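Local coordinates for N-alpha-acetyltransferase 35, NatC auxiliary subunit (Saccharomyces cerevisiae, PDB 6YGA), which serves as the auxiliary subunit of the NatC N-terminal acetyltransferase, which acetylates the N-terminal methionine of the L-A virus Gag protein, at residues E386-Q389 against E390-M394; N414-L417 against I418-S422; Q424-F427 against E428-N431; V472-L475 against S476-E480; F578-E581 against R582-H585. All coordinates share one frame; numbering follows the deposited sequence.

Contact 1 of 5, residues E386-Q389 against E390-M394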
# COMPACT_ATOMS: atom_id res chain seq x y z
N GLU B 386 3.63 29.64 17.01
CA GLU B 386 3.83 29.01 15.71
C GLU B 386 4.53 27.66 15.85
O GLU B 386 4.17 26.70 15.16
CB GLU B 386 4.63 29.94 14.80
CG GLU B 386 3.84 31.15 14.30
CD GLU B 386 2.73 30.77 13.33
OE1 GLU B 386 2.97 29.93 12.44
OE2 GLU B 386 1.62 31.32 13.46
N LEU B 387 5.54 27.57 16.72
CA LEU B 387 6.23 26.30 16.92
C LEU B 387 5.29 25.25 17.49
O LEU B 387 5.34 24.08 17.09
CB LEU B 387 7.44 26.49 17.84
CG LEU B 387 8.76 26.82 17.16
CD1 LEU B 387 9.85 27.09 18.19
CD2 LEU B 387 9.16 25.68 16.24
N ILE B 388 4.42 25.64 18.42
CA ILE B 388 3.46 24.70 18.98
C ILE B 388 2.41 24.32 17.95
O ILE B 388 1.96 23.17 17.89
CB ILE B 388 2.83 25.28 20.26
CG1 ILE B 388 3.90 25.43 21.35
CG2 ILE B 388 1.69 24.40 20.76
CD1 ILE B 388 3.43 26.15 22.59
N GLN B 389 2.01 25.28 17.11
CA GLN B 389 1.04 24.99 16.05
C GLN B 389 1.60 23.97 15.06
O GLN B 389 0.91 23.02 14.67
CB GLN B 389 0.67 26.29 15.33
CG GLN B 389 -0.67 26.24 14.61
CD GLN B 389 -1.83 26.61 15.51
OE1 GLN B 389 -1.75 27.57 16.28
NE2 GLN B 389 -2.91 25.84 15.43
N GLU B 390 2.86 24.16 14.65
CA GLU B 390 3.51 23.21 13.76
C GLU B 390 3.70 21.86 14.45
O GLU B 390 3.49 20.81 13.83
CB GLU B 390 4.86 23.77 13.30
CG GLU B 390 5.70 22.81 12.46
CD GLU B 390 5.37 22.87 10.98
OE1 GLU B 390 4.20 23.11 10.63
OE2 GLU B 390 6.29 22.67 10.16
N SER B 391 4.10 21.87 15.72
CA SER B 391 4.29 20.61 16.43
C SER B 391 2.97 19.86 16.58
O SER B 391 2.93 18.63 16.45
CB SER B 391 4.91 20.86 17.80
OG SER B 391 6.16 21.52 17.67
N SER B 392 1.87 20.58 16.83
CA SER B 392 0.57 19.93 16.97
C SER B 392 0.12 19.29 15.67
O SER B 392 -0.41 18.17 15.67
CB SER B 392 -0.47 20.95 17.44
OG SER B 392 -0.06 21.58 18.64
N ASN B 393 0.33 19.97 14.54
CA ASN B 393 0.02 19.38 13.25
C ASN B 393 0.91 18.16 12.98
O ASN B 393 0.44 17.16 12.43
CB ASN B 393 0.19 20.42 12.14
CG ASN B 393 -0.84 21.53 12.23
OD1 ASN B 393 -1.96 21.32 12.71
ND2 ASN B 393 -0.48 22.72 11.77
N MSE B 394 2.17 18.23 13.38
CA MSE B 394 3.10 17.11 13.20
C MSE B 394 2.62 15.89 13.97
O MSE B 394 2.70 14.76 13.49
CB MSE B 394 4.50 17.51 13.66
CG MSE B 394 5.62 16.68 13.05
SE MSE B 394 5.74 16.95 11.12
CE MSE B 394 5.72 15.08 10.57
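Ser-391 and Ser-392 each reach back one turn of helix 386-402 to carbonyls that already serve the helix. OG of Ser-391 lies 2.7 Å from O of Leu-387, and that same oxygen accepts the backbone N of Ser-391 at 2.9 Å, the two donors arriving from opposite faces of the carbonyl plane. The next residue repeats the scheme: O of Ile-388 takes OG of Ser-392 at 2.7 Å and N of Ser-392 at 2.8 Å, again from opposite faces. In both serines the hydroxyl stands beside the backbone N and anti to the carbonyl carbon (chi1 -59° and -56°), the setting that turns OG back along the helix.

The remaining polar links are plain helical bonds, from N of Glu-390 to O of Glu-386 at 2.9 Å and from N of Asn-393 to O of Gln-389 at 3.1 Å.

Side-chain contact across the turn is slight: CG2 of Ile-388 lies 3.9 Å from the hydroxyl OG of Ser-392. Helix 360-372 meets Ile-388 and Ser-392 through Tyr-364, while helix 406-429 covers Leu-387 and Ser-391 through Phe-427, consistent with a TPR-like helical array. At the helix start Asn-385 accepts a bond from N of Ile-388.

Serine suits these two buried positions because it is small enough to fit beneath neighbouring helices and can spend its hydroxyl proton on its own backbone.

Contact 2 of 5, residues N414-L417 against I418-S422. With EDO (1,2-ethanediol), chain C.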
# COMPACT_ATOMS: atom_id res chain seq x y z
N ASN B 414 9.48 8.35 6.47
CA ASN B 414 10.43 9.08 5.64
C ASN B 414 10.21 10.58 5.74
O ASN B 414 11.16 11.36 5.92
CB ASN B 414 10.32 8.61 4.19
CG ASN B 414 11.22 7.43 3.88
OD1 ASN B 414 12.40 7.44 4.21
ND2 ASN B 414 10.66 6.41 3.24
N ARG B 415 8.95 11.01 5.64
CA ARG B 415 8.64 12.43 5.78
C ARG B 415 8.85 12.91 7.21
O ARG B 415 9.36 14.01 7.44
CB ARG B 415 7.20 12.68 5.32
CG ARG B 415 6.60 13.98 5.83
CD ARG B 415 5.18 14.17 5.30
NE ARG B 415 4.53 15.33 5.91
CZ ARG B 415 4.68 16.58 5.48
NH1 ARG B 415 5.46 16.83 4.43
NH2 ARG B 415 4.06 17.57 6.09
N GLN B 416 8.46 12.09 8.20
CA GLN B 416 8.48 12.56 9.59
C GLN B 416 9.90 12.83 10.08
O GLN B 416 10.13 13.82 10.78
CB GLN B 416 7.81 11.53 10.50
CG GLN B 416 6.31 11.39 10.33
CD GLN B 416 5.72 10.43 11.35
OE1 GLN B 416 6.19 10.33 12.48
NE2 GLN B 416 4.68 9.70 10.94
N LEU B 417 10.85 11.95 9.76
CA LEU B 417 12.16 12.00 10.41
C LEU B 417 12.85 13.33 10.16
O LEU B 417 13.43 13.92 11.09
CB LEU B 417 13.04 10.85 9.93
CG LEU B 417 12.56 9.43 10.25
CD1 LEU B 417 13.67 8.43 9.98
CD2 LEU B 417 12.05 9.32 11.68
N ILE B 418 12.80 13.84 8.93
CA ILE B 418 13.47 15.11 8.66
C ILE B 418 12.65 16.28 9.19
O ILE B 418 13.22 17.34 9.51
CB ILE B 418 13.77 15.25 7.16
CG1 ILE B 418 14.93 16.23 6.95
CG2 ILE B 418 12.54 15.70 6.39
CD1 ILE B 418 16.19 15.85 7.71
N LEU B 419 11.33 16.13 9.32
CA LEU B 419 10.51 17.21 9.86
C LEU B 419 10.61 17.28 11.38
O LEU B 419 10.63 18.38 11.95
CB LEU B 419 9.06 17.05 9.42
CG LEU B 419 8.61 17.85 8.19
CD1 LEU B 419 9.41 17.46 6.96
CD2 LEU B 419 7.13 17.65 7.93
N TRP B 420 10.67 16.12 12.05
CA TRP B 420 10.95 16.11 13.48
C TRP B 420 12.31 16.72 13.77
O TRP B 420 12.47 17.48 14.73
CB TRP B 420 10.88 14.69 14.03
CG TRP B 420 9.51 14.12 14.18
CD1 TRP B 420 9.02 12.99 13.58
CD2 TRP B 420 8.44 14.65 14.98
NE1 TRP B 420 7.72 12.78 13.96
CE2 TRP B 420 7.34 13.78 14.81
CE3 TRP B 420 8.31 15.76 15.81
CZ2 TRP B 420 6.12 14.00 15.45
CZ3 TRP B 420 7.10 15.97 16.44
CH2 TRP B 420 6.02 15.10 16.26
N ASP B 421 13.32 16.39 12.96
CA ASP B 421 14.66 16.91 13.17
C ASP B 421 14.69 18.43 13.02
O ASP B 421 15.22 19.14 13.88
CB ASP B 421 15.64 16.27 12.18
CG ASP B 421 17.10 16.57 12.51
OD1 ASP B 421 17.59 16.07 13.55
OD2 ASP B 421 17.75 17.29 11.73
N SER B 422 14.10 18.94 11.94
CA SER B 422 14.04 20.39 11.73
C SER B 422 13.28 21.07 12.86
O SER B 422 13.66 22.15 13.31
CB SER B 422 13.39 20.69 10.38
OG SER B 422 13.34 22.08 10.13
C1 EDO C . 14.91 6.99 0.66
O1 EDO C . 14.22 6.22 1.65
C2 EDO C . 16.08 7.74 1.28
O2 EDO C . 15.60 8.67 2.26
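The backbone O of Gln-416 receives N of Trp-420 at 2.7 Å, the shortest polar bond here. It is an i to i+4 link within helix 406-429, part of the TPR-like helical region, and the side chains of the same two residues repeat the pairing further out. They lie side by side and point the same way, both with CG beside the backbone N (chi1 -69° for Gln-416 and -74° for Trp-420). The extended glutamine chain carries OE1 to the indole edge, where NE1 donates to it at 3.2 Å. OE1 sits in the ring plane although the amide is turned 70° from it, so the bond helps to fix the rotation of both flat groups. Glutamine suits this buried place because it gives the indole N-H an acceptor while its CB packs 3.6 Å from CD1 of Trp-420. Met-394 of helix 386-402 touches both side chains, and Thr-439 and Lys-443 of helix 433-456 meet Trp-420.

The Asp-421 carboxylate forms a salt bridge with Lys-443, and OD1 of Asn-414 takes a weak bond from O1 of a 1,2-ethanediol, probably from the crystallisation liquor.

On the more exposed flank an extended Arg-415, whose NE makes a long, weak ion pair with Glu-397, brings its guanidinium across Leu-419. CD2 of that leucine lies over the centre of one guanidinium face, 3.6 Å from CZ of Arg-415.

Contact 3 of 5, residues Q424-F427 against E428-N431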
# COMPACT_ATOMS: atom_id res chain seq x y z
N GLN B 424 12.98 19.96 16.00
CA GLN B 424 13.82 19.92 17.19
C GLN B 424 14.92 20.97 17.13
O GLN B 424 15.21 21.63 18.14
CB GLN B 424 14.42 18.52 17.35
CG GLN B 424 15.31 18.36 18.58
CD GLN B 424 16.10 17.06 18.58
OE1 GLN B 424 15.70 16.08 17.94
NE2 GLN B 424 17.22 17.05 19.28
N ALA B 425 15.53 21.17 15.96
CA ALA B 425 16.56 22.18 15.83
C ALA B 425 16.00 23.59 15.96
O ALA B 425 16.71 24.51 16.38
CB ALA B 425 17.29 22.03 14.49
N GLN B 426 14.73 23.79 15.60
CA GLN B 426 14.14 25.12 15.74
C GLN B 426 13.80 25.42 17.19
O GLN B 426 14.00 26.55 17.66
CB GLN B 426 12.90 25.24 14.85
CG GLN B 426 12.33 26.65 14.76
CD GLN B 426 13.25 27.62 14.05
OE1 GLN B 426 14.05 27.23 13.19
NE2 GLN B 426 13.16 28.90 14.41
N PHE B 427 13.29 24.43 17.93
CA PHE B 427 13.16 24.56 19.37
C PHE B 427 14.52 24.80 20.02
O PHE B 427 14.64 25.59 20.96
CB PHE B 427 12.52 23.30 19.97
CG PHE B 427 11.02 23.27 19.87
CD1 PHE B 427 10.25 24.28 20.41
CD2 PHE B 427 10.38 22.19 19.26
CE1 PHE B 427 8.87 24.24 20.32
CE2 PHE B 427 9.00 22.15 19.17
CZ PHE B 427 8.25 23.17 19.71
N GLU B 428 15.56 24.12 19.52
CA GLU B 428 16.89 24.27 20.10
C GLU B 428 17.42 25.69 19.92
O GLU B 428 18.08 26.23 20.81
CB GLU B 428 17.83 23.25 19.47
CG GLU B 428 18.89 22.71 20.41
CD GLU B 428 19.98 23.71 20.71
OE1 GLU B 428 20.32 24.51 19.80
OE2 GLU B 428 20.50 23.71 21.84
N SER B 429 17.13 26.31 18.77
CA SER B 429 17.65 27.65 18.52
C SER B 429 16.99 28.70 19.42
O SER B 429 17.59 29.74 19.69
CB SER B 429 17.46 28.03 17.05
OG SER B 429 16.10 28.06 16.70
N VAL B 430 15.77 28.43 19.89
CA VAL B 430 15.10 29.34 20.81
C VAL B 430 15.19 28.86 22.25
O VAL B 430 14.52 29.41 23.13
CB VAL B 430 13.63 29.57 20.40
CG1 VAL B 430 13.56 30.17 19.00
CG2 VAL B 430 12.84 28.27 20.47
N ASN B 431 15.99 27.82 22.51
CA ASN B 431 16.30 27.36 23.87
C ASN B 431 15.05 26.94 24.64
O ASN B 431 14.92 27.17 25.84
CB ASN B 431 17.08 28.44 24.64
CG ASN B 431 18.50 28.61 24.14
OD1 ASN B 431 19.16 27.64 23.76
ND2 ASN B 431 18.99 29.84 24.15
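Ser-429 turns its hydroxyl onto the carbonyl of Gln-426, three residues back, with OG of Ser-429 2.8 Å from O of Gln-426. OG comes in from the side of the carbonyl, with a C=O...OG angle of 119°, and stands between its own backbone N and carbonyl carbon (chi1 63°), the rotation that turns it toward Gln-426. The Gln-426 amide lies beside this hydroxyl, NE2 3.8 Å from OG of Ser-429. Weak bonds from N of Ser-429 and N of Val-430 also converge on O of Gln-426, and CG2 of Val-430 packs 3.3 Å from O of Phe-427.

Behind this layer the last regular turns are held by N of Glu-428 on O of Gln-424 at 2.9 Å and by N of Ser-429 on O of Ala-425 at 3.0 Å. The helix then ends in a Schellman motif, in which Asn-431 has positive phi as the C-prime residue, N of Asn-431 bonds to O of Glu-428 at 3.1 Å, and N of Ser-432 returns to O of Phe-427. Asparagine suits that place because it tolerates positive phi better than most residues.

Farther out, the buried Phe-427 ring lies between helix 386-402 and helix 433-456, where it meets Tyr-435 and Thr-439. Gln-424 OE1 accepts from Lys-443.

Contact 4 of 5, residues V472-L475 against S476-E480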
# COMPACT_ATOMS: atom_id res chain seq x y z
N VAL B 472 20.14 0.02 15.16
CA VAL B 472 19.00 0.19 16.06
C VAL B 472 19.44 0.02 17.51
O VAL B 472 18.96 0.72 18.41
CB VAL B 472 17.86 -0.77 15.68
CG1 VAL B 472 16.71 -0.66 16.68
CG2 VAL B 472 17.37 -0.44 14.28
N TYR B 473 20.36 -0.92 17.76
CA TYR B 473 20.99 -0.99 19.08
C TYR B 473 21.65 0.33 19.43
O TYR B 473 21.47 0.85 20.54
CB TYR B 473 22.01 -2.13 19.09
CG TYR B 473 22.88 -2.16 20.32
CD1 TYR B 473 22.43 -2.74 21.50
CD2 TYR B 473 24.16 -1.62 20.30
CE1 TYR B 473 23.22 -2.77 22.63
CE2 TYR B 473 24.96 -1.65 21.43
CZ TYR B 473 24.49 -2.22 22.59
OH TYR B 473 25.28 -2.26 23.71
N TYR B 474 22.41 0.89 18.50
CA TYR B 474 23.03 2.20 18.70
C TYR B 474 21.98 3.27 18.98
O TYR B 474 22.14 4.07 19.91
CB TYR B 474 23.87 2.54 17.46
CG TYR B 474 24.29 3.99 17.34
CD1 TYR B 474 25.43 4.46 17.99
CD2 TYR B 474 23.57 4.87 16.55
CE1 TYR B 474 25.83 5.78 17.87
CE2 TYR B 474 23.96 6.19 16.42
CZ TYR B 474 25.08 6.64 17.08
OH TYR B 474 25.47 7.95 16.95
N LEU B 475 20.90 3.29 18.20
CA LEU B 475 19.82 4.24 18.46
C LEU B 475 19.16 3.99 19.81
O LEU B 475 18.89 4.93 20.57
CB LEU B 475 18.78 4.19 17.35
CG LEU B 475 19.16 4.66 15.95
CD1 LEU B 475 17.93 4.61 15.05
CD2 LEU B 475 19.77 6.05 15.98
N SER B 476 18.88 2.72 20.13
CA SER B 476 18.25 2.38 21.40
C SER B 476 19.13 2.75 22.59
O SER B 476 18.61 3.11 23.65
CB SER B 476 17.91 0.89 21.45
OG SER B 476 17.11 0.50 20.35
N HIS B 477 20.45 2.65 22.43
CA HIS B 477 21.34 3.05 23.52
C HIS B 477 21.22 4.54 23.79
O HIS B 477 21.19 4.97 24.95
CB HIS B 477 22.78 2.67 23.18
CG HIS B 477 23.77 3.00 24.26
ND1 HIS B 477 24.47 4.19 24.28
CD2 HIS B 477 24.18 2.30 25.34
CE1 HIS B 477 25.27 4.21 25.34
NE2 HIS B 477 25.11 3.07 25.99
N HIS B 478 21.13 5.35 22.73
CA HIS B 478 20.95 6.79 22.91
C HIS B 478 19.58 7.12 23.48
O HIS B 478 19.44 8.04 24.30
CB HIS B 478 21.17 7.52 21.59
CG HIS B 478 22.61 7.71 21.23
ND1 HIS B 478 23.29 8.89 21.48
CD2 HIS B 478 23.50 6.88 20.65
CE1 HIS B 478 24.54 8.77 21.06
NE2 HIS B 478 24.69 7.56 20.56
N LEU B 479 18.55 6.37 23.08
CA LEU B 479 17.22 6.61 23.63
C LEU B 479 17.16 6.24 25.11
O LEU B 479 16.53 6.94 25.91
CB LEU B 479 16.17 5.84 22.84
CG LEU B 479 14.72 6.04 23.30
CD1 LEU B 479 14.40 7.52 23.43
CD2 LEU B 479 13.76 5.36 22.35
N GLU B 480 17.83 5.14 25.49
CA GLU B 480 17.82 4.75 26.90
C GLU B 480 18.58 5.77 27.75
O GLU B 480 18.14 6.11 28.85
CB GLU B 480 18.42 3.35 27.06
CG GLU B 480 18.26 2.77 28.46
CD GLU B 480 19.54 2.17 28.99
OE1 GLU B 480 20.58 2.28 28.30
OE2 GLU B 480 19.52 1.60 30.10
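Val-472 O is gripped twice by Ser-476, whose backbone N lies 2.6 Å away and whose OG lies 2.7 Å away, the two coming from opposite faces of the carbonyl plane. The hydroxyl's donor, with OG held beside its own backbone N (chi1 -56°), is thereby satisfied inside helix 465-506, although Ser-476 is buried against Ile-545 and Thr-548 of helix 511-564. Backbone bonds serve the following carbonyls, O of Tyr-473 taking N of His-477 at 2.8 Å and O of Leu-475 taking N of Leu-479 at 2.9 Å.

O of Tyr-474 accepts the longer bond from N of His-478 at 3.3 Å, and it also lies at the imidazole edge, 3.2 Å from CD2 of His-478. That histidine turns an edge toward the face of Tyr-474, making an edge-to-face pair with centroids 4.7 Å apart and planes at 61°. The closest ring atoms are NE2 of His-478 and CE1 of Tyr-474, at 3.4 Å. Pro-598 touches both aromatic side chains.

Tyrosine suits its place because it serves two partners at once: its face takes the imidazole edge, while its hydroxyl, bonded to the carbonyl of Glu-599, links this turn of the helix to the neighbouring loop.

Contact 5 of 5, residues F578-E581 against R582-H585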
# COMPACT_ATOMS: atom_id res chain seq x y z
N PHE B 578 29.79 -3.26 -11.04
CA PHE B 578 29.10 -2.00 -11.26
C PHE B 578 29.15 -1.09 -10.04
O PHE B 578 29.26 0.14 -10.19
CB PHE B 578 27.65 -2.28 -11.67
CG PHE B 578 27.52 -2.94 -13.01
CD1 PHE B 578 27.76 -2.22 -14.17
CD2 PHE B 578 27.18 -4.27 -13.12
CE1 PHE B 578 27.63 -2.81 -15.41
CE2 PHE B 578 27.06 -4.88 -14.36
CZ PHE B 578 27.28 -4.15 -15.51
N SER B 579 29.09 -1.65 -8.83
CA SER B 579 29.01 -0.85 -7.62
C SER B 579 30.05 -1.33 -6.61
O SER B 579 30.74 -2.33 -6.80
CB SER B 579 27.61 -0.93 -7.00
OG SER B 579 27.54 -0.13 -5.83
N ASN B 580 30.15 -0.58 -5.51
CA ASN B 580 31.02 -0.94 -4.40
C ASN B 580 30.20 -0.96 -3.11
O ASN B 580 29.10 -0.40 -3.03
CB ASN B 580 32.22 0.02 -4.27
CG ASN B 580 31.81 1.47 -4.04
OD1 ASN B 580 31.29 1.82 -2.97
ND2 ASN B 580 32.06 2.32 -5.02
N GLU B 581 30.76 -1.61 -2.09
CA GLU B 581 30.02 -1.82 -0.85
C GLU B 581 29.79 -0.53 -0.09
O GLU B 581 28.80 -0.41 0.65
CB GLU B 581 30.75 -2.85 0.03
CG GLU B 581 32.24 -2.61 0.19
CD GLU B 581 32.88 -3.57 1.18
OE1 GLU B 581 32.28 -3.80 2.25
OE2 GLU B 581 33.97 -4.10 0.89
N ARG B 582 30.68 0.46 -0.24
CA ARG B 582 30.47 1.74 0.44
C ARG B 582 29.24 2.47 -0.11
O ARG B 582 28.45 3.02 0.66
CB ARG B 582 31.71 2.62 0.31
CG ARG B 582 31.60 3.97 1.02
CD ARG B 582 32.87 4.79 0.89
NE ARG B 582 33.98 4.19 1.63
CZ ARG B 582 34.38 4.60 2.83
NH1 ARG B 582 33.76 5.61 3.43
NH2 ARG B 582 35.40 4.00 3.43
N LEU B 583 29.08 2.48 -1.44
CA LEU B 583 27.90 3.12 -2.02
C LEU B 583 26.62 2.42 -1.60
O LEU B 583 25.61 3.07 -1.32
CB LEU B 583 28.02 3.14 -3.55
CG LEU B 583 29.12 4.02 -4.14
CD1 LEU B 583 29.18 3.87 -5.66
CD2 LEU B 583 28.90 5.47 -3.75
N ILE B 584 26.65 1.09 -1.53
CA ILE B 584 25.46 0.34 -1.14
C ILE B 584 25.13 0.58 0.33
O ILE B 584 23.96 0.72 0.70
CB ILE B 584 25.65 -1.16 -1.45
CG1 ILE B 584 25.72 -1.38 -2.96
CG2 ILE B 584 24.52 -1.98 -0.86
CD1 ILE B 584 26.11 -2.79 -3.34
N HIS B 585 26.16 0.65 1.18
CA HIS B 585 25.93 0.96 2.59
C HIS B 585 25.33 2.35 2.76
O HIS B 585 24.41 2.54 3.56
CB HIS B 585 27.23 0.85 3.37
CG HIS B 585 27.15 1.42 4.75
ND1 HIS B 585 26.74 0.68 5.84
CD2 HIS B 585 27.40 2.67 5.22
CE1 HIS B 585 26.75 1.44 6.92
NE2 HIS B 585 27.14 2.65 6.57
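Asn-580 faces Leu-583 across the first turn of helix 581-588. From CB its side chain rises with CG between the backbone N and the carbonyl carbon (chi1 60°), which directs the amide over the beginning of the helix. CG of Asn-580 lies 3.7 Å from CG of Leu-583, and from there the two amide branches part. OD1 accepts N of Leu-583 at 2.8 Å with an N-H...O angle of 159°, and it also lies 3.4 Å from CB of Arg-582. The other branch, ND2, rests against the leucine, 3.3 Å from its CD1.

This makes Asn-580 the N-cap: its side chain supplies an acceptor for an amide of the first turn, where no i-4 carbonyl of the helix is available. Asparagine suits the place because its short chain lets its carbonyl oxygen reach the N of Leu-583. The helix proper starts with N of Ile-584 on O of Asn-580 at 3.2 Å, followed by N of His-585 on O of Glu-581 at 2.9 Å.

Ser-579, just before the cap, brings OG to 3.6 Å from CG1 of Ile-584, while its hydroxyl bonds to the carbonyl of Pro-157 of the N-alpha-acetyltransferase 30 chain. Leu-583 and Ile-584 pack on Thr-159 and Gly-134 of that subunit, respectively. Elsewhere, Arg-582 makes a salt bridge with Glu-604, and the His-585 ring meets Tyr-603 and Phe-606 edge-to-face.

Along the chain the contacts come in numerical order, all inside the TPR-like helical region. Contact 1 lies on helix 386-402, while contacts 2 and 3 occupy successive parts of helix 406-429. The centres of contacts 1, 2 and 3 lie about 13 to 14 Å from one another. The two helices pack together, and contact 1 touches both of the others. Contact 4, on helix 465-506, has its centre about 18 Å from that of contact 2 without touching it; helix 433-456 packs against both. Contact 5 is about 26 Å from contacts 2 and 4, centre to centre, and alone among the five reaches another subunit, N-alpha-acetyltransferase 30. The set thus runs from helix packing within this subunit to the interface of the NatC complex.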